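Local atomic coordinates of chitinase (Thermococcus kodakarensis KOD1, PDB entry 5DHE), a protein that hydrolyses chitin, the part described here being one of its chitin-binding domains, which probably holds the enzyme on its insoluble substrate. Residues L3-A8 against Q95-W100; D7-K12 against Y21-N26; G29-V34 against L90-Q95. All blocks are in the same frame, centred on the assembly; numbering follows the deposited sequence.

Contact 1 (L3-A8 against Q95-W100); sequences LVKPDA and QLWDVW
Val-4 rests on one face of the Trp-97 indole: its CB stands 3.7 Å from the centroid of the five-membered ring, 24° off the normal, a CH-pi contact in which CB comes within 3.4 Å of CD1. With CG1 anti to its own backbone N (chi1 176°), Val-4 lowers that methyl over NE1 and CE2, near the rim of the same face. Lys-5 serves the other end of the indole, CB near CE3 and the aliphatic CD 3.7 Å from Trp-97 CZ3. On the far side of Val-4, Leu-3 CD2 presses on Leu-96 CG and reaches towards Val-99 CG2.

Two backbone bonds fix this first shell. Val-4 N meets a lone pair of Leu-96 O in the carbonyl plane at 3.3 Å, and Lys-5 N reaches Trp-97 O at 2.9 Å. Further out, a type I turn from Lys-5 to Ala-8 folds the segment over Asp-98, whose CB lies 3.5 Å from Lys-5 O and whose OD2 accepts the N-H of Phe-9. The lysine chain bends at its last torsion (chi4 -58°), bringing NZ to Asp-7 OD1 at 2.7 Å in a salt bridge; Asn-26 O is a second acceptor for it.

Strand 95-99 is the outermost strand of its sheet within the chain, and here an irregular N-terminal segment covers it. The side chain of Trp-97 lies about 4 Å from a bound glycerol, probably carried over from crystallisation. Opposite Leu-90 the strand carries two residues, Trp-97 and Asp-98, in a classic beta bulge at this edge of an antiparallel beta-sandwich.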
loop_
_atom_site.group_PDB
_atom_site.type_symbol
_atom_site.label_atom_id
_atom_site.label_comp_id
_atom_site.label_asym_id
_atom_site.label_seq_id
_atom_site.Cartn_x
_atom_site.Cartn_y
_atom_site.Cartn_z
ATOM N N LEU A 3 -6.828 11.628 -10.769
ATOM C CA LEU A 3 -5.779 10.671 -10.414
ATOM C C LEU A 3 -4.713 10.703 -11.506
ATOM O O LEU A 3 -5.036 10.693 -12.690
ATOM C CB LEU A 3 -6.357 9.266 -10.317
ATOM C CG LEU A 3 -7.248 9.088 -9.087
ATOM C CD1 LEU A 3 -7.893 7.708 -9.160
ATOM C CD2 LEU A 3 -6.427 9.258 -7.781
ATOM N N VAL A 4 -3.447 10.725 -11.107
ATOM C CA VAL A 4 -2.380 10.777 -12.097
ATOM C C VAL A 4 -2.219 9.461 -12.863
ATOM O O VAL A 4 -1.891 9.470 -14.048
ATOM C CB VAL A 4 -1.035 11.160 -11.438
ATOM C CG1 VAL A 4 0.099 11.115 -12.483
ATOM C CG2 VAL A 4 -1.132 12.561 -10.831
ATOM N N LYS A 5 -2.453 8.327 -12.204
ATOM C CA LYS A 5 -2.294 7.033 -12.871
ATOM C C LYS A 5 -3.267 6.035 -12.269
ATOM O O LYS A 5 -2.892 5.174 -11.479
ATOM C CB LYS A 5 -0.848 6.530 -12.733
ATOM C CG LYS A 5 -0.522 5.383 -13.704
ATOM C CD LYS A 5 0.956 4.988 -13.681
ATOM C CE LYS A 5 1.292 4.004 -14.814
ATOM N NZ LYS A 5 0.511 2.746 -14.818
ATOM N N PRO A 6 -4.541 6.140 -12.657
ATOM C CA PRO A 6 -5.611 5.268 -12.163
ATOM C C PRO A 6 -5.490 3.775 -12.400
ATOM O O PRO A 6 -6.343 3.023 -11.942
ATOM C CB PRO A 6 -6.869 5.876 -12.785
ATOM C CG PRO A 6 -6.366 6.453 -14.067
ATOM C CD PRO A 6 -5.047 7.083 -13.670
ATOM N N ASP A 7 -4.457 3.331 -13.111
ATOM C CA ASP A 7 -4.295 1.893 -13.299
ATOM C C ASP A 7 -3.063 1.368 -12.565
ATOM O O ASP A 7 -2.591 0.257 -12.839
ATOM C CB ASP A 7 -4.223 1.538 -14.797
ATOM C CG ASP A 7 -2.957 2.033 -15.468
ATOM O OD1 ASP A 7 -2.224 2.845 -14.873
ATOM O OD2 ASP A 7 -2.700 1.609 -16.617
ATOM N N ALA A 8 -2.563 2.140 -11.598
ATOM C CA ALA A 8 -1.364 1.721 -10.886
ATOM C C ALA A 8 -1.551 0.542 -9.921
ATOM O O ALA A 8 -0.756 -0.399 -9.932
ATOM C CB ALA A 8 -0.754 2.923 -10.136
ATOM N N GLN A 95 1.757 13.750 -5.156
ATOM C CA GLN A 95 0.542 13.790 -5.962
ATOM C C GLN A 95 -0.151 12.444 -5.806
ATOM O O GLN A 95 0.503 11.409 -5.743
ATOM C CB GLN A 95 0.870 14.025 -7.434
ATOM C CG GLN A 95 1.442 15.408 -7.707
ATOM C CD GLN A 95 1.754 15.652 -9.178
ATOM O OE1 GLN A 95 1.785 16.800 -9.629
ATOM N NE2 GLN A 95 1.999 14.585 -9.927
ATOM N N LEU A 96 -1.477 12.459 -5.752
ATOM C CA LEU A 96 -2.239 11.220 -5.607
ATOM C C LEU A 96 -2.341 10.563 -6.982
ATOM O O LEU A 96 -2.945 11.116 -7.907
ATOM C CB LEU A 96 -3.638 11.537 -5.046
ATOM C CG LEU A 96 -4.566 10.340 -4.829
ATOM C CD1 LEU A 96 -4.005 9.432 -3.750
ATOM C CD2 LEU A 96 -5.960 10.829 -4.433
ATOM N N TRP A 97 -1.730 9.388 -7.104
ATOM C CA TRP A 97 -1.731 8.633 -8.354
ATOM C C TRP A 97 -2.894 7.667 -8.495
ATOM O O TRP A 97 -3.483 7.560 -9.567
ATOM C CB TRP A 97 -0.422 7.856 -8.485
ATOM C CG TRP A 97 0.704 8.675 -9.040
ATOM C CD1 TRP A 97 0.926 10.009 -8.853
ATOM C CD2 TRP A 97 1.728 8.215 -9.921
ATOM N NE1 TRP A 97 2.024 10.415 -9.579
ATOM C CE2 TRP A 97 2.536 9.330 -10.245
ATOM C CE3 TRP A 97 2.040 6.962 -10.473
ATOM C CZ2 TRP A 97 3.642 9.236 -11.102
ATOM C CZ3 TRP A 97 3.141 6.864 -11.327
ATOM C CH2 TRP A 97 3.926 7.997 -11.632
ATOM N N ASP A 98 -3.227 6.960 -7.421
ATOM C CA ASP A 98 -4.319 5.997 -7.488
ATOM C C ASP A 98 -4.861 5.728 -6.093
ATOM O O ASP A 98 -4.232 6.079 -5.093
ATOM C CB ASP A 98 -3.800 4.696 -8.121
ATOM C CG ASP A 98 -4.911 3.813 -8.674
ATOM O OD1 ASP A 98 -6.078 4.250 -8.723
ATOM O OD2 ASP A 98 -4.605 2.671 -9.077
ATOM N N VAL A 99 -6.026 5.097 -6.052
ATOM C CA VAL A 99 -6.695 4.765 -4.802
ATOM C C VAL A 99 -7.283 3.371 -4.923
ATOM O O VAL A 99 -7.801 2.996 -5.976
ATOM C CB VAL A 99 -7.885 5.735 -4.524
ATOM C CG1 VAL A 99 -8.638 5.306 -3.271
ATOM C CG2 VAL A 99 -7.390 7.175 -4.364
ATOM N N TRP A 100 -7.198 2.598 -3.849
ATOM C CA TRP A 100 -7.794 1.268 -3.813
ATOM C C TRP A 100 -8.951 1.396 -2.823
ATOM O O TRP A 100 -8.709 1.864 -1.686
ATOM C CB TRP A 100 -6.800 0.220 -3.306
ATOM C CG TRP A 100 -7.375 -1.166 -3.309
ATOM C CD1 TRP A 100 -7.527 -1.992 -4.392
ATOM C CD2 TRP A 100 -7.923 -1.868 -2.186
ATOM N NE1 TRP A 100 -8.139 -3.162 -4.010
ATOM C CE2 TRP A 100 -8.391 -3.115 -2.662
ATOM C CE3 TRP A 100 -8.065 -1.566 -0.825
ATOM C CZ2 TRP A 100 -8.995 -4.064 -1.817
ATOM C CZ3 TRP A 100 -8.665 -2.505 0.016
ATOM C CH2 TRP A 100 -9.122 -3.739 -0.487
ATOM O OXT TRP A 100 -10.093 1.049 -3.204
#

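Contact 2 (D7-K12 against Y21-N26); sequences DAFSVK and YDVTLN
Phe-9 and Leu-25 meet as an antiparallel non-hydrogen-bonded pair in the hairpin of strands 9-15 and 18-26, whose segments 9-12 and 21-26 run at 164° to each other. The apolar contacts lie on the face bearing Phe-9, Val-11, Val-23 and Leu-25. Turned anti to its carbonyl carbon (chi1 -83°), the phenyl group lies alongside the neighbouring strand's side chains and points the same way: CD1 comes 3.6 Å from Leu-25 CD2, while Val-23 CG1 meets the ring edge in its plane. Val-11 CG2 lies farther off, 4.4 Å from Val-23 CG1. Met-88, Leu-90 and Val-35 of the other sheet also touch Phe-9.

Main-chain hydrogen bonds hold the register. Ser-10 and Thr-24 exchange two, the bond from Thr-24 N to Ser-10 O being 2.8 Å long; Lys-12 and Asp-22 exchange another two, and that from Asp-22 N to Lys-12 O is close to straight, with 168° at the hydrogen. Just before strand 9-15, Ala-8 O accepts the N-H of Asn-26, with 2.8 Å between O and N.

The polar side chains occupy the face of Ser-10, Lys-12, Asp-22 and Thr-24. Ser-10 CB touches Thr-24 CB at 3.8 Å, and a water lies within hydrogen-bonding distance of Ser-10 O, Asp-22 O and Thr-24 OG1. Lys-12 NZ and Asp-22 OD1 remain 6.2 Å apart, too far for a salt bridge, though their opposite charges probably attract weakly.

The chemistry is thus two-sided: backbone bonds set the register, one face supplies hydrocarbon to the interior between the sheets, and the other carries hydroxyls, charges and bound water.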
loop_
_atom_site.group_PDB
_atom_site.type_symbol
_atom_site.label_atom_id
_atom_site.label_comp_id
_atom_site.label_asym_id
_atom_site.label_seq_id
_atom_site.Cartn_x
_atom_site.Cartn_y
_atom_site.Cartn_z
ATOM N N ASP A 7 -4.457 3.331 -13.111
ATOM C CA ASP A 7 -4.295 1.893 -13.299
ATOM C C ASP A 7 -3.063 1.368 -12.565
ATOM O O ASP A 7 -2.591 0.257 -12.839
ATOM C CB ASP A 7 -4.223 1.538 -14.797
ATOM C CG ASP A 7 -2.957 2.033 -15.468
ATOM O OD1 ASP A 7 -2.224 2.845 -14.873
ATOM O OD2 ASP A 7 -2.700 1.609 -16.617
ATOM N N ALA A 8 -2.563 2.140 -11.598
ATOM C CA ALA A 8 -1.364 1.721 -10.886
ATOM C C ALA A 8 -1.551 0.542 -9.921
ATOM O O ALA A 8 -0.756 -0.399 -9.932
ATOM C CB ALA A 8 -0.754 2.923 -10.136
ATOM N N PHE A 9 -2.592 0.574 -9.097
ATOM C CA PHE A 9 -2.798 -0.513 -8.126
ATOM C C PHE A 9 -3.309 -1.813 -8.728
ATOM O O PHE A 9 -4.196 -1.809 -9.586
ATOM C CB PHE A 9 -3.844 -0.135 -7.057
ATOM C CG PHE A 9 -3.323 0.676 -5.896
ATOM C CD1 PHE A 9 -2.340 0.173 -5.056
ATOM C CD2 PHE A 9 -3.906 1.903 -5.588
ATOM C CE1 PHE A 9 -1.949 0.876 -3.914
ATOM C CE2 PHE A 9 -3.523 2.620 -4.442
ATOM C CZ PHE A 9 -2.538 2.099 -3.602
ATOM N N SER A 10 -2.758 -2.921 -8.247
ATOM C CA SER A 10 -3.236 -4.258 -8.609
ATOM C C SER A 10 -3.141 -4.964 -7.261
ATOM O O SER A 10 -2.054 -5.334 -6.825
ATOM C CB SER A 10 -2.342 -4.942 -9.636
ATOM O OG SER A 10 -2.932 -6.188 -9.986
ATOM N N VAL A 11 -4.292 -5.146 -6.615
ATOM C CA VAL A 11 -4.359 -5.708 -5.272
ATOM C C VAL A 11 -5.131 -7.014 -5.159
ATOM O O VAL A 11 -6.214 -7.161 -5.735
ATOM C CB VAL A 11 -5.005 -4.660 -4.320
ATOM C CG1 VAL A 11 -5.086 -5.185 -2.894
ATOM C CG2 VAL A 11 -4.207 -3.368 -4.372
ATOM N N LYS A 12 -4.559 -7.969 -4.430
ATOM C CA LYS A 12 -5.208 -9.264 -4.224
ATOM C C LYS A 12 -5.253 -9.485 -2.726
ATOM O O LYS A 12 -4.240 -9.303 -2.045
ATOM C CB LYS A 12 -4.402 -10.391 -4.880
ATOM C CG LYS A 12 -4.326 -10.301 -6.398
ATOM C CD LYS A 12 -3.697 -11.553 -6.968
ATOM C CE LYS A 12 -3.806 -11.568 -8.483
ATOM N NZ LYS A 12 -3.386 -10.272 -9.055
ATOM N N TYR A 21 -2.628 -8.774 2.081
ATOM C CA TYR A 21 -2.782 -7.828 0.986
ATOM C C TYR A 21 -1.531 -7.936 0.131
ATOM O O TYR A 21 -0.417 -7.697 0.602
ATOM C CB TYR A 21 -2.948 -6.396 1.514
ATOM C CG TYR A 21 -4.241 -6.183 2.269
ATOM C CD1 TYR A 21 -4.361 -6.570 3.601
ATOM C CD2 TYR A 21 -5.361 -5.663 1.625
ATOM C CE1 TYR A 21 -5.571 -6.448 4.275
ATOM C CE2 TYR A 21 -6.583 -5.541 2.281
ATOM C CZ TYR A 21 -6.678 -5.938 3.607
ATOM O OH TYR A 21 -7.881 -5.859 4.245
ATOM N N ASP A 22 -1.720 -8.339 -1.122
ATOM C CA ASP A 22 -0.624 -8.489 -2.069
ATOM C C ASP A 22 -0.795 -7.293 -2.980
ATOM O O ASP A 22 -1.756 -7.225 -3.760
ATOM C CB ASP A 22 -0.787 -9.795 -2.842
ATOM C CG ASP A 22 0.387 -10.081 -3.750
ATOM O OD1 ASP A 22 0.757 -9.204 -4.555
ATOM O OD2 ASP A 22 0.934 -11.197 -3.662
ATOM N N VAL A 23 0.137 -6.357 -2.879
ATOM C CA VAL A 23 0.039 -5.112 -3.616
ATOM C C VAL A 23 1.060 -4.934 -4.720
ATOM O O VAL A 23 2.256 -4.906 -4.466
ATOM C CB VAL A 23 0.187 -3.912 -2.638
ATOM C CG1 VAL A 23 0.015 -2.588 -3.381
ATOM C CG2 VAL A 23 -0.821 -4.025 -1.505
ATOM N N THR A 24 0.574 -4.798 -5.942
ATOM C CA THR A 24 1.451 -4.561 -7.072
ATOM C C THR A 24 1.206 -3.125 -7.517
ATOM O O THR A 24 0.063 -2.659 -7.584
ATOM C CB THR A 24 1.155 -5.545 -8.231
ATOM O OG1 THR A 24 1.579 -6.859 -7.844
ATOM C CG2 THR A 24 1.895 -5.117 -9.505
ATOM N N LEU A 25 2.298 -2.409 -7.764
ATOM C CA LEU A 25 2.231 -1.027 -8.214
ATOM C C LEU A 25 2.819 -0.964 -9.617
ATOM O O LEU A 25 4.017 -1.182 -9.811
ATOM C CB LEU A 25 3.042 -0.116 -7.300
ATOM C CG LEU A 25 2.708 -0.162 -5.811
ATOM C CD1 LEU A 25 3.705 0.755 -5.065
ATOM C CD2 LEU A 25 1.253 0.281 -5.564
ATOM N N ASN A 26 1.957 -0.686 -10.584
ATOM C CA ASN A 26 2.371 -0.574 -11.974
ATOM C C ASN A 26 2.612 0.909 -12.164
ATOM O O ASN A 26 1.722 1.677 -12.546
ATOM C CB ASN A 26 1.261 -1.135 -12.853
ATOM C CG ASN A 26 1.102 -2.629 -12.649
ATOM O OD1 ASN A 26 0.050 -3.110 -12.209
ATOM N ND2 ASN A 26 2.163 -3.376 -12.936
HETATM O O HOH W 1 -2.334 -2.573 -12.312
HETATM O O HOH W 2 -1.075 -7.889 -6.509
#

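Contact 3 (G29-V34 against L90-Q95); sequences GTYDWV and LYVNDQ
Tyr-31 and Val-92 meet at about a right angle, a methyl group against an aromatic face, beside a boundary at which direct strand pairing gives way to water. The setting is a beta hairpin, strands 85-92 and 95-99 joined by a type I' turn from Val-92 to Gln-95, with the loop leading into strand 34-39 laid against it.

Val-92 CG1, anti to its backbone N (chi1 169°), stands 3.6 Å above the tyrosine plane and off towards the rim, nearest to Tyr-31 CD1. The same ring meets Trp-97 edge-to-face. With an alanine here, the ring over the Val-92 methyl would be gone, and a gap would probably open beside that methyl where the tyrosine now also meets the indole of Trp-97.

Val-34 and Tyr-91 form the single bridged pair, antiparallel and hydrogen-bonded; Tyr-91 N points nearly along the C=O axis of Val-34 O at 2.8 Å, 174° at the hydrogen. Next to this pair, Trp-33 CB packs 4.1 Å from Leu-90 CD1, and the indole extends to meet the Phe-75 ring and gives its N-H to Asn-68 O. Its first torsion (chi1 55°) takes the crowded position between backbone N and carbonyl carbon, which turns the ring out of this contact.

Beyond the pair of Val-34 and Tyr-91 the two chain segments diverge, and waters bridge them. One water links Asp-32 N to Asn-93 OD1; a second donates to Asp-32 O at 2.8 Å and accepts from Asn-93 N at 2.7 Å.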
loop_
_atom_site.group_PDB
_atom_site.type_symbol
_atom_site.label_atom_id
_atom_site.label_comp_id
_atom_site.label_asym_id
_atom_site.label_seq_id
_atom_site.Cartn_x
_atom_site.Cartn_y
_atom_site.Cartn_z
ATOM N N GLY A 29 7.708 3.751 -13.929
ATOM C CA GLY A 29 8.971 4.432 -13.676
ATOM C C GLY A 29 9.492 4.051 -12.302
ATOM O O GLY A 29 8.830 3.309 -11.570
ATOM N N THR A 30 10.672 4.559 -11.948
ATOM C CA THR A 30 11.292 4.270 -10.655
ATOM C C THR A 30 11.093 5.493 -9.773
ATOM O O THR A 30 11.575 6.585 -10.106
ATOM C CB THR A 30 12.777 3.958 -10.847
ATOM O OG1 THR A 30 12.892 2.832 -11.729
ATOM C CG2 THR A 30 13.439 3.603 -9.522
ATOM N N TYR A 31 10.408 5.301 -8.641
ATOM C CA TYR A 31 10.054 6.409 -7.743
ATOM C C TYR A 31 10.117 6.097 -6.253
ATOM O O TYR A 31 10.025 4.946 -5.831
ATOM C CB TYR A 31 8.598 6.837 -8.010
ATOM C CG TYR A 31 8.255 7.163 -9.450
ATOM C CD1 TYR A 31 8.647 8.378 -10.016
ATOM C CD2 TYR A 31 7.490 6.290 -10.230
ATOM C CE1 TYR A 31 8.276 8.716 -11.310
ATOM C CE2 TYR A 31 7.116 6.621 -11.540
ATOM C CZ TYR A 31 7.513 7.844 -12.063
ATOM O OH TYR A 31 7.111 8.223 -13.319
ATOM N N ASP A 32 10.230 7.162 -5.463
ATOM C CA ASP A 32 10.185 7.030 -4.017
ATOM C C ASP A 32 8.680 7.116 -3.749
ATOM O O ASP A 32 8.147 8.146 -3.323
ATOM C CB ASP A 32 10.944 8.180 -3.357
ATOM C CG ASP A 32 12.444 8.074 -3.579
ATOM O OD1 ASP A 32 13.002 7.006 -3.269
ATOM O OD2 ASP A 32 13.062 9.047 -4.068
ATOM N N TRP A 33 7.995 6.015 -4.026
ATOM C CA TRP A 33 6.555 5.962 -3.858
ATOM C C TRP A 33 6.148 5.842 -2.398
ATOM O O TRP A 33 6.946 5.462 -1.542
ATOM C CB TRP A 33 5.956 4.802 -4.684
ATOM C CG TRP A 33 6.536 3.428 -4.438
ATOM C CD1 TRP A 33 7.451 2.770 -5.222
ATOM C CD2 TRP A 33 6.203 2.531 -3.371
ATOM N NE1 TRP A 33 7.692 1.519 -4.712
ATOM C CE2 TRP A 33 6.941 1.347 -3.575
ATOM C CE3 TRP A 33 5.346 2.612 -2.259
ATOM C CZ2 TRP A 33 6.859 0.254 -2.709
ATOM C CZ3 TRP A 33 5.259 1.525 -1.396
ATOM C CH2 TRP A 33 6.014 0.356 -1.624
ATOM N N VAL A 34 4.894 6.177 -2.117
ATOM C CA VAL A 34 4.355 6.090 -0.772
ATOM C C VAL A 34 2.942 5.537 -0.881
ATOM O O VAL A 34 2.161 6.010 -1.703
ATOM C CB VAL A 34 4.252 7.485 -0.112
ATOM C CG1 VAL A 34 3.535 7.372 1.251
ATOM C CG2 VAL A 34 5.632 8.094 0.049
ATOM N N LEU A 90 -1.960 5.806 -3.263
ATOM C CA LEU A 90 -0.610 5.825 -3.833
ATOM C C LEU A 90 -0.195 7.253 -4.164
ATOM O O LEU A 90 -0.880 7.954 -4.923
ATOM C CB LEU A 90 -0.540 4.973 -5.108
ATOM C CG LEU A 90 0.776 5.102 -5.901
ATOM C CD1 LEU A 90 1.919 4.478 -5.111
ATOM C CD2 LEU A 90 0.649 4.377 -7.250
ATOM N N TYR A 91 0.912 7.684 -3.580
ATOM C CA TYR A 91 1.439 9.022 -3.817
ATOM C C TYR A 91 2.825 8.911 -4.423
ATOM O O TYR A 91 3.659 8.088 -4.007
ATOM C CB TYR A 91 1.569 9.796 -2.506
ATOM C CG TYR A 91 0.255 10.106 -1.857
ATOM C CD1 TYR A 91 -0.466 11.241 -2.217
ATOM C CD2 TYR A 91 -0.271 9.256 -0.886
ATOM C CE1 TYR A 91 -1.698 11.526 -1.617
ATOM C CE2 TYR A 91 -1.490 9.525 -0.287
ATOM C CZ TYR A 91 -2.197 10.655 -0.655
ATOM O OH TYR A 91 -3.408 10.925 -0.058
ATOM N N VAL A 92 3.072 9.757 -5.409
ATOM C CA VAL A 92 4.381 9.827 -6.058
ATOM C C VAL A 92 4.630 11.322 -6.192
ATOM O O VAL A 92 3.805 12.049 -6.754
ATOM C CB VAL A 92 4.389 9.139 -7.443
ATOM C CG1 VAL A 92 5.692 9.471 -8.191
ATOM C CG2 VAL A 92 4.295 7.633 -7.271
ATOM N N ASN A 93 5.747 11.789 -5.635
ATOM C CA ASN A 93 6.089 13.206 -5.685
ATOM C C ASN A 93 4.945 14.116 -5.239
ATOM O O ASN A 93 4.594 15.085 -5.916
ATOM C CB ASN A 93 6.578 13.570 -7.093
ATOM C CG ASN A 93 7.887 12.871 -7.434
ATOM O OD1 ASN A 93 8.789 12.813 -6.596
ATOM N ND2 ASN A 93 7.996 12.332 -8.647
ATOM N N ASP A 94 4.371 13.770 -4.089
ATOM C CA ASP A 94 3.300 14.523 -3.459
ATOM C C ASP A 94 2.026 14.698 -4.267
ATOM O O ASP A 94 1.299 15.679 -4.091
ATOM C CB ASP A 94 3.831 15.888 -3.021
ATOM C CG ASP A 94 4.956 15.768 -2.013
ATOM O OD1 ASP A 94 4.750 15.121 -0.963
ATOM O OD2 ASP A 94 6.047 16.313 -2.268
ATOM N N GLN A 95 1.757 13.750 -5.156
ATOM C CA GLN A 95 0.542 13.790 -5.962
ATOM C C GLN A 95 -0.151 12.444 -5.806
ATOM O O GLN A 95 0.503 11.409 -5.743
ATOM C CB GLN A 95 0.870 14.025 -7.434
ATOM C CG GLN A 95 1.442 15.408 -7.707
ATOM C CD GLN A 95 1.754 15.652 -9.178
ATOM O OE1 GLN A 95 1.785 16.800 -9.629
ATOM N NE2 GLN A 95 1.999 14.585 -9.927
HETATM O O HOH W 3 10.200 9.925 -6.837
HETATM O O HOH W 4 7.999 10.526 -4.833
#

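From the N terminus the chain first passes through 3-8, which contact 1 joins to the last strand, closing nearly the whole domain into one long loop. Contact 2 starts from the same segment, sharing Asp-7 and Ala-8, and closes the short hairpin of strands 9-15 and 18-26. Contact 3 follows in series and is nested within the loop of contact 1, with Gln-95 common to both. Contact 2 belongs to the four-stranded sheet, while contacts 1 and 3 attach loops to the five-stranded one, where strands 85-92 and 95-99 are neighbours. Leu-25 against Trp-33 and Ala-8 against Leu-90 tie contacts 2 and 3 together across the sandwich; Trp-100 packing on Val-11 joins contacts 1 and 2.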